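3-dehydroquinate dehydratase (Enterococcus faecalis, PDB 4PH6) catalyses the cis-dehydration of 3-dehydroquinate to 3-dehydroshikimate through an imine intermediate, the third step of the chorismate pathway. Local coordinates at residues Glu56-Phe61 and Met93-Glu98; Thr182-Leu187 and Gly212-Val217; Glu133-Lys136 and Lys140-Leu143; Asp32-Ala37 and Cys65-Gln70; Val12-Gly15 and Pro19-Val22. All coordinates share one frame; numbering follows the deposited sequence.

Contact 1 of 5, residues Glu56-Phe61 and Met93-Glu98; sequences ENVADF and MAFSEE
Between V58 and M93, and between F61 and F95, a turn meets an extended run of chain. Segment 56-61 makes a type I beta turn from N57 to D60, closed by the bond from D60 N to N57 O (2.8 Å). D60 is the N-cap of helix 61-73. Segment 93-98 is extended until S96. S96 is the N-cap of helix 97-110, and its OG bonds to N99 N. No hydrogen bond crosses the contact.

V58 and M93 meet tip to tip, with V58 CG1 3.5 Å from M93 SD. The M93 chain bends at its last torsion (chi3 -75°), which also brings its methyl CE to 3.9 Å from V58 CG1. The two phenyl rings come from opposite directions. They meet at their edges, F61 CE1 lying 4.0 Å from F95 CZ, so they are not stacked on each other. F95 CE1 is 4.3 Å from V58 CG1. V58 O lies in the plane of the F61 ring, at its edge.

F95 stacks instead on the ring of F84, and V58 also touches L103 of helix 97-110. The contact thus joins the starts of two successive barrel helices. It holds by dispersion between methyl, thioether and aromatic edges, which implies little directional constraint across it.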
# COMPACT_ATOMS: atom_id res chain seq x y z
N GLU A 56 -32.45 14.41 -1.75
CA GLU A 56 -33.83 14.20 -1.32
C GLU A 56 -34.87 14.39 -2.44
O GLU A 56 -35.96 13.80 -2.38
CB GLU A 56 -34.18 15.12 -0.14
CG GLU A 56 -34.17 16.61 -0.44
CD GLU A 56 -34.43 17.47 0.80
OE1 GLU A 56 -34.76 16.91 1.87
OE2 GLU A 56 -34.31 18.71 0.72
N ASN A 57 -34.57 15.21 -3.44
CA ASN A 57 -35.53 15.49 -4.51
C ASN A 57 -35.24 14.78 -5.82
O ASN A 57 -35.70 15.23 -6.88
CB ASN A 57 -35.62 17.00 -4.78
CG ASN A 57 -36.20 17.77 -3.62
OD1 ASN A 57 -37.11 17.29 -2.94
ND2 ASN A 57 -35.68 18.97 -3.38
N VAL A 58 -34.52 13.67 -5.76
CA VAL A 58 -33.98 13.04 -6.97
C VAL A 58 -35.07 12.48 -7.91
O VAL A 58 -34.81 12.21 -9.10
CB VAL A 58 -33.00 11.92 -6.58
CG1 VAL A 58 -33.73 10.68 -6.16
CG2 VAL A 58 -32.07 11.62 -7.73
N ALA A 59 -36.28 12.33 -7.39
CA ALA A 59 -37.41 11.88 -8.19
C ALA A 59 -37.92 13.00 -9.08
O ALA A 59 -38.64 12.75 -10.05
CB ALA A 59 -38.52 11.37 -7.30
N ASP A 60 -37.58 14.24 -8.75
CA ASP A 60 -37.93 15.37 -9.59
C ASP A 60 -36.77 15.66 -10.54
O ASP A 60 -35.82 16.37 -10.20
CB ASP A 60 -38.26 16.61 -8.76
CG ASP A 60 -38.86 17.74 -9.59
OD1 ASP A 60 -38.99 17.58 -10.82
OD2 ASP A 60 -39.17 18.80 -9.02
N PHE A 61 -36.86 15.10 -11.74
CA PHE A 61 -35.74 15.05 -12.67
C PHE A 61 -35.34 16.44 -13.16
O PHE A 61 -34.16 16.67 -13.48
CB PHE A 61 -36.08 14.14 -13.85
CG PHE A 61 -36.38 12.70 -13.46
CD1 PHE A 61 -36.00 12.19 -12.23
CD2 PHE A 61 -37.05 11.86 -14.35
CE1 PHE A 61 -36.27 10.88 -11.88
CE2 PHE A 61 -37.32 10.55 -14.00
CZ PHE A 61 -36.93 10.06 -12.76
N MET A 93 -31.07 4.51 -1.94
CA MET A 93 -32.52 4.37 -2.07
C MET A 93 -32.99 3.43 -3.17
O MET A 93 -32.33 3.29 -4.21
CB MET A 93 -33.15 5.74 -2.31
CG MET A 93 -32.66 6.40 -3.57
SD MET A 93 -33.44 7.98 -3.93
CE MET A 93 -35.04 7.46 -4.49
N ALA A 94 -34.13 2.80 -2.93
CA ALA A 94 -34.83 2.03 -3.94
C ALA A 94 -35.23 2.95 -5.11
O ALA A 94 -35.60 4.10 -4.91
CB ALA A 94 -36.04 1.34 -3.35
N PHE A 95 -35.17 2.42 -6.32
CA PHE A 95 -35.42 3.21 -7.52
C PHE A 95 -35.68 2.21 -8.63
O PHE A 95 -34.89 1.28 -8.82
CB PHE A 95 -34.21 4.11 -7.84
CG PHE A 95 -34.56 5.46 -8.42
CD1 PHE A 95 -35.50 6.29 -7.80
CD2 PHE A 95 -33.90 5.95 -9.54
CE1 PHE A 95 -35.79 7.55 -8.31
CE2 PHE A 95 -34.18 7.20 -10.05
CZ PHE A 95 -35.12 8.00 -9.43
N SER A 96 -36.79 2.38 -9.33
CA SER A 96 -37.10 1.54 -10.48
C SER A 96 -36.04 1.71 -11.57
O SER A 96 -35.45 2.78 -11.70
CB SER A 96 -38.47 1.89 -11.05
OG SER A 96 -38.47 3.20 -11.60
N GLU A 97 -35.80 0.65 -12.33
CA GLU A 97 -34.97 0.75 -13.53
C GLU A 97 -35.44 1.89 -14.45
O GLU A 97 -34.62 2.66 -14.96
CB GLU A 97 -34.96 -0.58 -14.30
CG GLU A 97 -34.44 -0.48 -15.73
CD GLU A 97 -34.55 -1.78 -16.50
OE1 GLU A 97 -35.11 -1.77 -17.62
OE2 GLU A 97 -34.08 -2.82 -15.99
N GLU A 98 -36.75 2.01 -14.64
CA GLU A 98 -37.33 3.03 -15.52
C GLU A 98 -36.96 4.44 -15.05
O GLU A 98 -36.58 5.29 -15.86
CB GLU A 98 -38.85 2.89 -15.60
CG GLU A 98 -39.58 3.96 -16.41
CD GLU A 98 -41.09 3.92 -16.20
OE1 GLU A 98 -41.51 3.31 -15.19
OE2 GLU A 98 -41.85 4.49 -17.02

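Contact 2 of 5, residues Thr182-Leu187 and Gly212-Val217; sequences TDVLTL and GMISRV
V184 meets G212 and I214 with its two methyl groups, and it loses the largest area to this contact. V184 CG1, anti to the backbone N (chi1 -176°), lies 3.7 Å from I214 CD1 and 4.0 Å from I214 CG1. The two side chains cross obliquely. The other methyl, V184 CG2, lies 4.0 Å from G212 CA, so it rests on bare backbone. V184 and G212 are also the closest pair by CA atoms, 5.5 Å apart.

L187 CD1 meets S215 CB at 4.0 Å. The hydroxyl of S215 turns back over its own backbone (chi1 71°). S215 OG gives a short bond of 2.5 Å to G212 O, in the carbonyl plane, with an angle of 157° at the oxygen. The same G212 O accepts from S215 N.

The contact sets helix 181-197 against the short 3-10 segment that contains R216, a predicted 3-dehydroquinate-binding residue. I214 also packs on T218 of the second subunit. The touching side-chain atoms are carbons, and no hydrogen bond crosses. The contact therefore rests on apolar packing, while S215 OG and G212 O are satisfied within the turn and, for S215 OG, by S207 N of strand 203-207.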
# COMPACT_ATOMS: atom_id res chain seq x y z
N THR A 182 -6.06 -11.40 1.83
CA THR A 182 -6.02 -12.06 0.52
C THR A 182 -6.91 -11.37 -0.52
O THR A 182 -6.50 -11.17 -1.66
CB THR A 182 -6.44 -13.54 0.63
OG1 THR A 182 -5.56 -14.22 1.52
CG2 THR A 182 -6.42 -14.23 -0.73
N ASP A 183 -8.14 -11.03 -0.13
CA ASP A 183 -9.07 -10.36 -1.02
C ASP A 183 -8.51 -9.02 -1.53
O ASP A 183 -8.81 -8.60 -2.64
CB ASP A 183 -10.41 -10.10 -0.32
CG ASP A 183 -11.20 -11.36 -0.07
OD1 ASP A 183 -10.91 -12.42 -0.68
OD2 ASP A 183 -12.14 -11.28 0.75
N VAL A 184 -7.72 -8.36 -0.69
CA VAL A 184 -7.14 -7.08 -1.10
C VAL A 184 -6.08 -7.33 -2.16
O VAL A 184 -5.99 -6.60 -3.14
CB VAL A 184 -6.53 -6.32 0.09
CG1 VAL A 184 -6.03 -4.94 -0.37
CG2 VAL A 184 -7.56 -6.18 1.20
N LEU A 185 -5.30 -8.39 -1.98
CA LEU A 185 -4.33 -8.78 -2.99
C LEU A 185 -5.04 -9.17 -4.29
O LEU A 185 -4.58 -8.82 -5.37
CB LEU A 185 -3.47 -9.93 -2.47
CG LEU A 185 -2.36 -9.49 -1.51
CD1 LEU A 185 -1.67 -10.72 -0.87
CD2 LEU A 185 -1.35 -8.63 -2.23
N THR A 186 -6.15 -9.89 -4.16
CA THR A 186 -6.94 -10.29 -5.31
C THR A 186 -7.31 -9.06 -6.15
O THR A 186 -7.02 -9.00 -7.35
CB THR A 186 -8.21 -11.04 -4.87
OG1 THR A 186 -7.84 -12.24 -4.18
CG2 THR A 186 -9.07 -11.39 -6.09
N LEU A 187 -7.90 -8.06 -5.49
CA LEU A 187 -8.22 -6.79 -6.13
C LEU A 187 -6.99 -6.11 -6.75
O LEU A 187 -7.02 -5.71 -7.91
CB LEU A 187 -8.90 -5.85 -5.12
CG LEU A 187 -9.46 -4.52 -5.63
CD1 LEU A 187 -8.39 -3.42 -5.61
CD2 LEU A 187 -10.06 -4.66 -7.03
N GLY A 212 -8.94 -2.59 2.68
CA GLY A 212 -8.53 -2.29 1.33
C GLY A 212 -7.97 -0.89 1.12
O GLY A 212 -7.76 -0.48 -0.02
N MET A 213 -7.71 -0.17 2.21
CA MET A 213 -7.34 1.24 2.14
C MET A 213 -6.09 1.52 1.29
O MET A 213 -6.04 2.52 0.56
CB MET A 213 -7.13 1.80 3.55
CG MET A 213 -6.82 3.29 3.59
SD MET A 213 -6.92 3.96 5.26
CE MET A 213 -8.66 3.81 5.58
N ILE A 214 -5.10 0.64 1.38
CA ILE A 214 -3.92 0.72 0.52
C ILE A 214 -4.24 0.80 -0.98
O ILE A 214 -3.46 1.35 -1.75
CB ILE A 214 -3.01 -0.49 0.71
CG1 ILE A 214 -3.82 -1.78 0.55
CG2 ILE A 214 -2.34 -0.42 2.05
CD1 ILE A 214 -2.99 -3.01 0.35
N SER A 215 -5.37 0.24 -1.39
CA SER A 215 -5.76 0.27 -2.81
C SER A 215 -6.13 1.68 -3.24
O SER A 215 -6.27 1.95 -4.43
CB SER A 215 -6.93 -0.69 -3.07
OG SER A 215 -8.14 -0.21 -2.51
N ARG A 216 -6.28 2.59 -2.28
CA ARG A 216 -6.70 3.94 -2.61
C ARG A 216 -5.51 4.86 -2.84
O ARG A 216 -5.69 5.97 -3.32
CB ARG A 216 -7.59 4.51 -1.51
CG ARG A 216 -8.86 3.71 -1.25
CD ARG A 216 -9.81 4.49 -0.37
NE ARG A 216 -11.04 3.76 -0.06
CZ ARG A 216 -12.13 3.75 -0.82
NH1 ARG A 216 -12.16 4.42 -1.97
NH2 ARG A 216 -13.20 3.06 -0.43
N VAL A 217 -4.29 4.39 -2.54
CA VAL A 217 -3.11 5.23 -2.72
C VAL A 217 -2.07 4.62 -3.66
O VAL A 217 -1.05 5.26 -3.97
CB VAL A 217 -2.45 5.53 -1.36
CG1 VAL A 217 -3.48 6.13 -0.40
CG2 VAL A 217 -1.80 4.27 -0.78

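Contact 3 of 5, residues Glu133-Lys136 and Lys140-Leu143; sequences EAKK and KIVL
I141 points toward the helix and meets two residues there, A134 and K135, with different atoms. Its CG1 is anti to the carbonyl carbon (chi1 -62°). From there CD1 turns to A134 and touches the methyl CB at 3.6 Å. This is the closest approach across the contact.

K135 passes I141 at about a right angle. Its chain is extended beyond CG, so its methylenes run across the isoleucine branch. K135 CE lies 4.0 Å from I141 CG1, and K135 CG lies 4.1 Å from that same atom. The lysine is therefore used here for its hydrocarbon part. Its ammonium continues past the contact, where K135 NZ bonds to Q168 O; the ion pair with D170 is long and weak.

A134 and I141 are buried, and both also pack on L116 of strand 115-119. I141 N bonds to D170 OD2. No hydrogen bond links the two segments. By CA atoms the closest residues are K135 and K140, 6.3 Å apart, close to the short connection between helix and strand.

Helix 124-136 ends here and strand 140-147 begins. Together with strand 115-119 they form a beta-alpha-beta unit. Packing of a helix on the strand that follows it is characteristic of the (beta/alpha)8 barrel, the fold of this enzyme.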
# COMPACT_ATOMS: atom_id res chain seq x y z
N GLU A 133 -26.29 8.47 -26.51
CA GLU A 133 -26.87 9.80 -26.33
C GLU A 133 -25.99 10.67 -25.42
O GLU A 133 -25.83 11.87 -25.67
CB GLU A 133 -28.29 9.71 -25.76
CG GLU A 133 -29.32 9.14 -26.73
CD GLU A 133 -29.34 9.85 -28.07
OE1 GLU A 133 -29.60 11.07 -28.10
OE2 GLU A 133 -29.07 9.19 -29.10
N ALA A 134 -25.40 10.09 -24.38
CA ALA A 134 -24.48 10.84 -23.54
C ALA A 134 -23.22 11.24 -24.31
O ALA A 134 -22.78 12.39 -24.20
CB ALA A 134 -24.12 10.04 -22.30
N LYS A 135 -22.63 10.31 -25.07
CA LYS A 135 -21.39 10.61 -25.80
C LYS A 135 -21.61 11.69 -26.84
O LYS A 135 -20.75 12.55 -27.04
CB LYS A 135 -20.81 9.36 -26.48
CG LYS A 135 -20.16 8.39 -25.52
CD LYS A 135 -19.20 7.40 -26.17
CE LYS A 135 -18.57 6.52 -25.09
NZ LYS A 135 -17.53 5.57 -25.59
N LYS A 136 -22.75 11.63 -27.52
CA LYS A 136 -23.10 12.63 -28.50
C LYS A 136 -23.10 14.02 -27.85
O LYS A 136 -22.68 15.00 -28.46
CB LYS A 136 -24.45 12.31 -29.14
CG LYS A 136 -24.82 13.21 -30.30
CD LYS A 136 -26.16 12.80 -30.90
CE LYS A 136 -26.05 11.52 -31.72
NZ LYS A 136 -25.65 11.76 -33.15
N LYS A 140 -18.29 11.99 -21.00
CA LYS A 140 -17.48 10.77 -20.83
C LYS A 140 -18.23 9.74 -20.01
O LYS A 140 -18.86 10.06 -19.00
CB LYS A 140 -16.14 11.07 -20.14
CG LYS A 140 -15.28 12.14 -20.81
CD LYS A 140 -14.90 11.75 -22.23
CE LYS A 140 -14.09 12.86 -22.88
NZ LYS A 140 -13.93 12.64 -24.35
N ILE A 141 -18.12 8.48 -20.42
CA ILE A 141 -18.85 7.42 -19.74
C ILE A 141 -17.99 6.62 -18.76
O ILE A 141 -16.92 6.12 -19.11
CB ILE A 141 -19.46 6.45 -20.75
CG1 ILE A 141 -20.46 7.21 -21.62
CG2 ILE A 141 -20.15 5.31 -20.02
CD1 ILE A 141 -21.57 7.89 -20.83
N VAL A 142 -18.48 6.50 -17.52
CA VAL A 142 -17.84 5.61 -16.56
C VAL A 142 -18.76 4.43 -16.30
O VAL A 142 -19.75 4.57 -15.59
CB VAL A 142 -17.51 6.30 -15.21
CG1 VAL A 142 -16.83 5.32 -14.27
CG2 VAL A 142 -16.64 7.53 -15.42
N LEU A 143 -18.44 3.27 -16.89
CA LEU A 143 -19.14 2.04 -16.55
C LEU A 143 -18.52 1.52 -15.27
O LEU A 143 -17.34 1.74 -15.02
CB LEU A 143 -19.05 0.98 -17.66
CG LEU A 143 -19.83 1.30 -18.95
CD1 LEU A 143 -20.08 0.03 -19.77
CD2 LEU A 143 -21.14 2.04 -18.68

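Contact 4 of 5, residues Asp32-Ala37 and Cys65-Gln70; sequences DILAEA and CNLSQQ
Helix segments 32-37 and 65-70, which meet through L34, L67 and Q70, run in nearly the same direction, 27° apart, with their axes 10.4 Å from each other at closest approach. They belong to helices 30-40 and 61-73, which are successive helices on the outside of the (beta/alpha)8 barrel, joined through strand 47-51. A near-parallel course is expected for such neighbours, since each helix runs back between parallel strands.

L34 points toward the other helix and is the central residue of the contact. Its CG is anti to the carbonyl carbon (chi1 -67°), which carries the branch outward and back toward the start of its helix. One methyl, L34 CD2, does most of the touching. It lies 3.7 Å from L67 CD1 and also 3.7 Å from Q70 CB. L34 crosses both of these side chains at a slant. Q70 meets it with the first carbon of its side chain, and the amide takes no part in that touch.

L67 has CG anti to the backbone N (chi1 -176°), which swings its two methyls toward the other helix. They serve different partners. CD1 meets L34, while CD2 faces I33 on the inner side of the contact. I33 and L67 both also touch W50 and Y55. W50 is a predicted 3-dehydroquinate-binding residue on strand 47-51, so the inner edge of this contact packs against a strand that carries predicted substrate-binding residues.

No hydrogen bond crosses between the helices. The inner touch is looser than the outer ones: I33 CD1 lies 4.3 Å from L67 CD2.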
# COMPACT_ATOMS: atom_id res chain seq x y z
N ASP A 32 -27.04 22.44 0.99
CA ASP A 32 -25.77 21.87 1.41
C ASP A 32 -24.98 21.32 0.23
O ASP A 32 -23.75 21.30 0.26
CB ASP A 32 -26.00 20.77 2.45
CG ASP A 32 -26.31 21.33 3.81
OD1 ASP A 32 -27.00 20.65 4.59
OD2 ASP A 32 -25.87 22.46 4.09
N ILE A 33 -25.67 20.88 -0.82
CA ILE A 33 -25.00 20.39 -2.01
C ILE A 33 -24.27 21.53 -2.72
O ILE A 33 -23.13 21.38 -3.14
CB ILE A 33 -26.00 19.68 -2.98
CG1 ILE A 33 -26.33 18.28 -2.46
CG2 ILE A 33 -25.44 19.60 -4.38
CD1 ILE A 33 -27.47 17.60 -3.19
N LEU A 34 -24.92 22.69 -2.82
CA LEU A 34 -24.28 23.87 -3.40
C LEU A 34 -23.10 24.35 -2.54
O LEU A 34 -22.05 24.70 -3.08
CB LEU A 34 -25.29 25.01 -3.58
CG LEU A 34 -26.36 24.73 -4.64
CD1 LEU A 34 -27.28 25.94 -4.86
CD2 LEU A 34 -25.72 24.28 -5.94
N ALA A 35 -23.27 24.36 -1.21
CA ALA A 35 -22.19 24.80 -0.34
C ALA A 35 -20.94 23.93 -0.54
O ALA A 35 -19.84 24.46 -0.71
CB ALA A 35 -22.63 24.78 1.13
N GLU A 36 -21.14 22.62 -0.55
CA GLU A 36 -20.03 21.68 -0.68
C GLU A 36 -19.39 21.76 -2.08
O GLU A 36 -18.21 21.45 -2.25
CB GLU A 36 -20.49 20.26 -0.37
CG GLU A 36 -20.93 20.07 1.07
CD GLU A 36 -21.12 18.62 1.46
OE1 GLU A 36 -20.75 17.72 0.66
OE2 GLU A 36 -21.64 18.36 2.57
N ALA A 37 -20.17 22.19 -3.06
CA ALA A 37 -19.65 22.41 -4.40
C ALA A 37 -18.72 23.60 -4.37
O ALA A 37 -17.60 23.56 -4.88
CB ALA A 37 -20.78 22.63 -5.37
N CYS A 65 -31.80 18.39 -12.82
CA CYS A 65 -31.10 19.01 -13.94
C CYS A 65 -30.67 20.44 -13.61
O CYS A 65 -29.53 20.83 -13.88
CB CYS A 65 -31.96 19.01 -15.21
SG CYS A 65 -32.19 17.37 -15.94
N ASN A 66 -31.58 21.21 -13.02
CA ASN A 66 -31.33 22.60 -12.65
C ASN A 66 -30.28 22.70 -11.57
O ASN A 66 -29.35 23.50 -11.64
CB ASN A 66 -32.60 23.28 -12.18
CG ASN A 66 -32.35 24.70 -11.68
OD1 ASN A 66 -32.26 25.64 -12.48
ND2 ASN A 66 -32.22 24.85 -10.37
N LEU A 67 -30.45 21.87 -10.55
CA LEU A 67 -29.47 21.82 -9.48
C LEU A 67 -28.10 21.47 -10.06
O LEU A 67 -27.08 22.00 -9.60
CB LEU A 67 -29.90 20.81 -8.41
CG LEU A 67 -28.98 20.76 -7.20
CD1 LEU A 67 -28.66 22.16 -6.71
CD2 LEU A 67 -29.60 19.92 -6.08
N SER A 68 -28.07 20.60 -11.07
CA SER A 68 -26.79 20.20 -11.65
C SER A 68 -26.11 21.40 -12.31
O SER A 68 -24.88 21.50 -12.30
CB SER A 68 -26.96 19.06 -12.66
OG SER A 68 -27.61 19.51 -13.84
N GLN A 69 -26.91 22.31 -12.85
CA GLN A 69 -26.40 23.54 -13.45
C GLN A 69 -25.73 24.45 -12.41
O GLN A 69 -24.62 24.94 -12.63
CB GLN A 69 -27.52 24.29 -14.16
CG GLN A 69 -27.68 23.91 -15.61
CD GLN A 69 -26.42 24.21 -16.43
OE1 GLN A 69 -25.67 25.14 -16.13
NE2 GLN A 69 -26.20 23.42 -17.47
N GLN A 70 -26.40 24.64 -11.29
CA GLN A 70 -25.89 25.45 -10.18
C GLN A 70 -24.65 24.86 -9.51
O GLN A 70 -23.78 25.59 -9.02
CB GLN A 70 -27.01 25.64 -9.17
CG GLN A 70 -28.23 26.31 -9.78
CD GLN A 70 -29.44 26.26 -8.88
OE1 GLN A 70 -29.72 25.24 -8.26
NE2 GLN A 70 -30.16 27.37 -8.81

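Contact 5 of 5, residues Val12-Gly15 and Pro19-Val22; sequences VRIG and PKIV
K20 NZ gives a hydrogen bond of 2.9 Å to R13 O. The same ammonium is bonded to N18 O, and at 3.3 Å it gives a longer bond to a water. That water also accepts from G15 N at 2.8 Å, so it bridges the lysine and the backbone after I14. The approach of NZ to R13 O is not straight: the angle at the oxygen is 141°, and the donor stands 38° above the carbonyl plane.

The lysine chain reaches this place by bending twice, at chi2 and at chi4. K20 CG lies 3.7 Å from V12 CG1, and the two side chains slide past each other in opposite directions. K20 CG also comes within 4.3 Å of I14 CA. The arginine side chain leads elsewhere, to a salt bridge between R13 NE and E16.

Strand 12-14 and the start of strand 20-25 cross at 99°, so this is not sheet pairing. Strand 12-14 pairs with strand 7-9 in an N-terminal antiparallel hairpin. K20 opens strand 20-25, the first of the barrel, so the hairpin lies by the N-terminal end of that strand, as known in type I dehydroquinases. I14 and K20 both also touch L226 of strand 226-228. K20 contributes both packing and a charged end to the join between hairpin and barrel, beside V12 and I14, and its ammonium charge is probably stabilised by the carbonyl oxygens around it.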
# COMPACT_ATOMS: atom_id res chain seq x y z
N VAL A 12 -7.90 17.92 -17.12
CA VAL A 12 -7.53 16.84 -16.21
C VAL A 12 -7.26 15.55 -17.00
O VAL A 12 -8.16 14.99 -17.62
CB VAL A 12 -8.62 16.58 -15.13
CG1 VAL A 12 -8.26 15.33 -14.29
CG2 VAL A 12 -8.79 17.79 -14.22
N ARG A 13 -6.01 15.07 -16.94
CA ARG A 13 -5.58 13.93 -17.74
C ARG A 13 -5.73 12.63 -16.98
O ARG A 13 -4.81 12.19 -16.31
CB ARG A 13 -4.13 14.11 -18.20
CG ARG A 13 -3.86 15.48 -18.82
CD ARG A 13 -2.40 15.67 -19.26
NE ARG A 13 -2.11 15.03 -20.54
CZ ARG A 13 -2.36 15.58 -21.73
NH1 ARG A 13 -2.91 16.79 -21.81
NH2 ARG A 13 -2.06 14.93 -22.85
N ILE A 14 -6.90 12.01 -17.10
CA ILE A 14 -7.20 10.78 -16.39
C ILE A 14 -6.61 9.56 -17.11
O ILE A 14 -6.99 9.26 -18.24
CB ILE A 14 -8.70 10.58 -16.23
CG1 ILE A 14 -9.33 11.87 -15.70
CG2 ILE A 14 -8.99 9.38 -15.33
CD1 ILE A 14 -10.83 11.84 -15.63
N GLY A 15 -5.69 8.87 -16.44
CA GLY A 15 -4.99 7.74 -17.04
C GLY A 15 -3.53 8.08 -17.31
O GLY A 15 -2.85 7.37 -18.05
N PRO A 19 -2.73 9.32 -9.98
CA PRO A 19 -4.18 9.14 -9.89
C PRO A 19 -4.89 10.44 -9.55
O PRO A 19 -4.50 11.13 -8.60
CB PRO A 19 -4.34 8.14 -8.74
CG PRO A 19 -3.06 7.40 -8.70
CD PRO A 19 -2.00 8.36 -9.13
N LYS A 20 -5.94 10.76 -10.30
CA LYS A 20 -6.65 12.00 -10.07
C LYS A 20 -7.60 11.81 -8.91
O LYS A 20 -8.15 10.72 -8.72
CB LYS A 20 -7.38 12.45 -11.34
CG LYS A 20 -6.45 12.59 -12.54
CD LYS A 20 -5.27 13.51 -12.22
CE LYS A 20 -4.32 13.72 -13.41
NZ LYS A 20 -3.53 12.52 -13.75
N ILE A 21 -7.79 12.86 -8.13
CA ILE A 21 -8.57 12.76 -6.91
C ILE A 21 -10.00 13.25 -7.10
O ILE A 21 -10.23 14.33 -7.65
CB ILE A 21 -7.92 13.53 -5.75
CG1 ILE A 21 -6.46 13.07 -5.56
CG2 ILE A 21 -8.70 13.34 -4.49
CD1 ILE A 21 -5.79 13.64 -4.32
N VAL A 22 -10.92 12.41 -6.63
CA VAL A 22 -12.36 12.62 -6.72
C VAL A 22 -12.96 12.81 -5.34
O VAL A 22 -12.82 11.93 -4.49
CB VAL A 22 -13.07 11.41 -7.38
CG1 VAL A 22 -14.56 11.72 -7.61
CG2 VAL A 22 -12.38 10.99 -8.67
O HOH W 1 -4.94 9.57 -13.88

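In the fold
The contacts are spread round one barrel; apart from contacts 1 and 4, whose segments adjoin along the chain, none touches another. Contacts 3 and 5 both reach the parallel sheet, with nearest atoms about 7 Å apart. Contacts 1 and 4 share helix 61-73; their centres are 17 Å apart. Contact 2 lies on the opposite side of the chain's centre from contacts 1, 3 and 4, its centre about 33 Å from that of contact 4, and it touches the second subunit. Three contacts come near the predicted Schiff-base lysine K173: the side chains of I141, L187 and I14 each lie about 10 Å from its own. In contact 4, I33 comes within about 3 Å of W50.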